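Local coordinates for chymotrypsin-like serine protease (Equine arteritis virus, PDB 1MBM), which is a chymotrypsin-like serine endopeptidase that probably cleaves the viral replicase polyprotein during arterivirus replication, at residues N23-V28 with E62-Q67. Sequence-based numbering, arbitrary orientation.
Sequences NNEVVV and EAVTTQ
CG1 of Val-64 lies over one face of the Glu-25 carboxylate and CG2 of Val-26 over one face of the Gln-67 amide, on the two sides of the antiparallel pair of strands 25-31 and 60-65, neighbours in the six-stranded N-terminal barrel of the chymotrypsin fold. The Val-64 methyl is 3.6 Å from OE1 of Glu-25, while OE2 makes a salt bridge with Arg-22. OE2 of Glu-62 makes a second salt bridge with Arg-22, so one guanidinium probably offsets the repulsion between two acids on different strands. CG of Glu-62, anti to its backbone N (chi1 166°), packs 3.7 Å from CG1 of Val-27. On the other face, Val-26 and Thr-65 run side by side, with CG1 of the valine 3.8 Å from CG2 of the threonine. The bent Gln-67 side chain crosses Val-26 at about a right angle, placing CG2 of the valine on the NE2 side of the amide, 3.6 Å from NE2, which makes a weak hydrogen bond to Gly-72 O. Farther along this buried face, Val-28 and Ala-63 pack on Leu-52 of strand 48-57, and Leu-70 covers both Val-26 and Val-28. Two hydrogen-bonded pairs, Val-26 with Thr-65 and Val-28 with Ala-63, hold the backbones together around the non-hydrogen-bonded pair Val-27 and Val-64. Thr-65 N reaches Val-26 O in the carbonyl plane, whereas Val-26 N sits 41° out of the plane of the Thr-65 carbonyl. Beyond Val-26 and Thr-65 the strand pairing ends, and a water bridges the segments, donating to Asn-24 O at 2.9 Å and accepting from Gln-67 N at 2.8 Å.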
loop_
_atom_site.group_PDB
_atom_site.type_symbol
_atom_site.label_atom_id
_atom_site.label_comp_id
_atom_site.label_asym_id
_atom_site.label_seq_id
_atom_site.Cartn_x
_atom_site.Cartn_y
_atom_site.Cartn_z
ATOM N N ASN A 23 -10.863 -16.141 -9.578
ATOM C CA ASN A 23 -11.886 -17.179 -9.795
ATOM C C ASN A 23 -13.196 -16.704 -10.442
ATOM O O ASN A 23 -14.282 -16.847 -9.854
ATOM C CB ASN A 23 -12.206 -17.888 -8.477
ATOM C CG ASN A 23 -10.971 -18.428 -7.797
ATOM O OD1 ASN A 23 -10.059 -18.917 -8.455
ATOM N ND2 ASN A 23 -10.929 -18.332 -6.471
ATOM N N ASN A 24 -13.083 -16.124 -11.634
ATOM C CA ASN A 24 -14.241 -15.652 -12.401
ATOM C C ASN A 24 -14.999 -14.472 -11.785
ATOM O O ASN A 24 -16.115 -14.152 -12.197
ATOM C CB ASN A 24 -15.198 -16.804 -12.724
ATOM C CG ASN A 24 -15.967 -16.575 -14.002
ATOM O OD1 ASN A 24 -15.378 -16.456 -15.076
ATOM N ND2 ASN A 24 -17.290 -16.503 -13.896
ATOM N N GLU A 25 -14.411 -13.839 -10.781
ATOM C CA GLU A 25 -15.023 -12.648 -10.217
ATOM C C GLU A 25 -14.039 -11.496 -10.345
ATOM O O GLU A 25 -12.829 -11.708 -10.508
ATOM C CB GLU A 25 -15.482 -12.872 -8.766
ATOM C CG GLU A 25 -14.411 -12.694 -7.702
ATOM C CD GLU A 25 -14.770 -13.378 -6.391
ATOM O OE1 GLU A 25 -15.974 -13.396 -6.033
ATOM O OE2 GLU A 25 -13.850 -13.899 -5.720
ATOM N N VAL A 26 -14.571 -10.278 -10.331
ATOM C CA VAL A 26 -13.755 -9.077 -10.401
ATOM C C VAL A 26 -13.694 -8.517 -8.990
ATOM O O VAL A 26 -14.730 -8.310 -8.357
ATOM C CB VAL A 26 -14.351 -8.068 -11.399
ATOM C CG1 VAL A 26 -13.688 -6.705 -11.261
ATOM C CG2 VAL A 26 -14.207 -8.600 -12.817
ATOM N N VAL A 27 -12.482 -8.316 -8.481
ATOM C CA VAL A 27 -12.291 -7.897 -7.100
ATOM C C VAL A 27 -11.792 -6.463 -6.997
ATOM O O VAL A 27 -10.862 -6.066 -7.701
ATOM C CB VAL A 27 -11.286 -8.820 -6.382
ATOM C CG1 VAL A 27 -11.172 -8.450 -4.902
ATOM C CG2 VAL A 27 -11.702 -10.269 -6.537
ATOM N N VAL A 28 -12.407 -5.693 -6.111
ATOM C CA VAL A 28 -12.024 -4.300 -5.908
ATOM C C VAL A 28 -11.564 -4.081 -4.465
ATOM O O VAL A 28 -12.329 -4.286 -3.536
ATOM C CB VAL A 28 -13.213 -3.357 -6.239
ATOM C CG1 VAL A 28 -12.849 -1.881 -5.971
ATOM C CG2 VAL A 28 -13.680 -3.561 -7.690
ATOM N N GLU A 62 -12.877 -5.103 0.763
ATOM C CA GLU A 62 -12.929 -5.817 -0.506
ATOM C C GLU A 62 -14.348 -5.937 -1.043
ATOM O O GLU A 62 -15.261 -6.365 -0.320
ATOM C CB GLU A 62 -12.330 -7.226 -0.331
ATOM C CG GLU A 62 -12.610 -8.194 -1.475
ATOM C CD GLU A 62 -12.086 -9.598 -1.176
ATOM O OE1 GLU A 62 -10.874 -9.753 -0.971
ATOM O OE2 GLU A 62 -12.887 -10.542 -1.128
ATOM N N ALA A 63 -14.523 -5.579 -2.315
ATOM C CA ALA A 63 -15.798 -5.754 -3.011
ATOM C C ALA A 63 -15.610 -6.714 -4.166
ATOM O O ALA A 63 -14.504 -6.846 -4.701
ATOM C CB ALA A 63 -16.307 -4.418 -3.554
ATOM N N VAL A 64 -16.687 -7.389 -4.546
ATOM C CA VAL A 64 -16.658 -8.262 -5.709
ATOM C C VAL A 64 -17.746 -7.844 -6.688
ATOM O O VAL A 64 -18.797 -7.324 -6.292
ATOM C CB VAL A 64 -16.800 -9.764 -5.358
ATOM C CG1 VAL A 64 -15.656 -10.218 -4.466
ATOM C CG2 VAL A 64 -18.153 -10.062 -4.721
ATOM N N THR A 65 -17.456 -8.009 -7.970
ATOM C CA THR A 65 -18.411 -7.720 -9.028
ATOM C C THR A 65 -18.066 -8.652 -10.181
ATOM O O THR A 65 -17.323 -9.611 -9.984
ATOM C CB THR A 65 -18.432 -6.199 -9.415
ATOM O OG1 THR A 65 -19.268 -6.005 -10.555
ATOM C CG2 THR A 65 -17.084 -5.704 -9.891
ATOM N N THR A 66 -18.628 -8.422 -11.359
ATOM C CA THR A 66 -18.379 -9.320 -12.484
ATOM C C THR A 66 -17.790 -8.581 -13.677
ATOM O O THR A 66 -17.759 -7.341 -13.707
ATOM C CB THR A 66 -19.674 -10.046 -12.920
ATOM O OG1 THR A 66 -20.707 -9.084 -13.166
ATOM C CG2 THR A 66 -20.242 -10.908 -11.790
ATOM N N GLN A 67 -17.337 -9.359 -14.662
ATOM C CA GLN A 67 -16.768 -8.822 -15.892
ATOM C C GLN A 67 -17.789 -8.010 -16.687
ATOM O O GLN A 67 -17.426 -7.064 -17.369
ATOM C CB GLN A 67 -16.202 -9.949 -16.768
ATOM C CG GLN A 67 -14.823 -10.455 -16.355
ATOM C CD GLN A 67 -13.720 -9.460 -16.665
ATOM O OE1 GLN A 67 -13.860 -8.624 -17.567
ATOM N NE2 GLN A 67 -12.618 -9.543 -15.924
HETATM O O HOH W 1 -16.894 -11.997 -13.945
#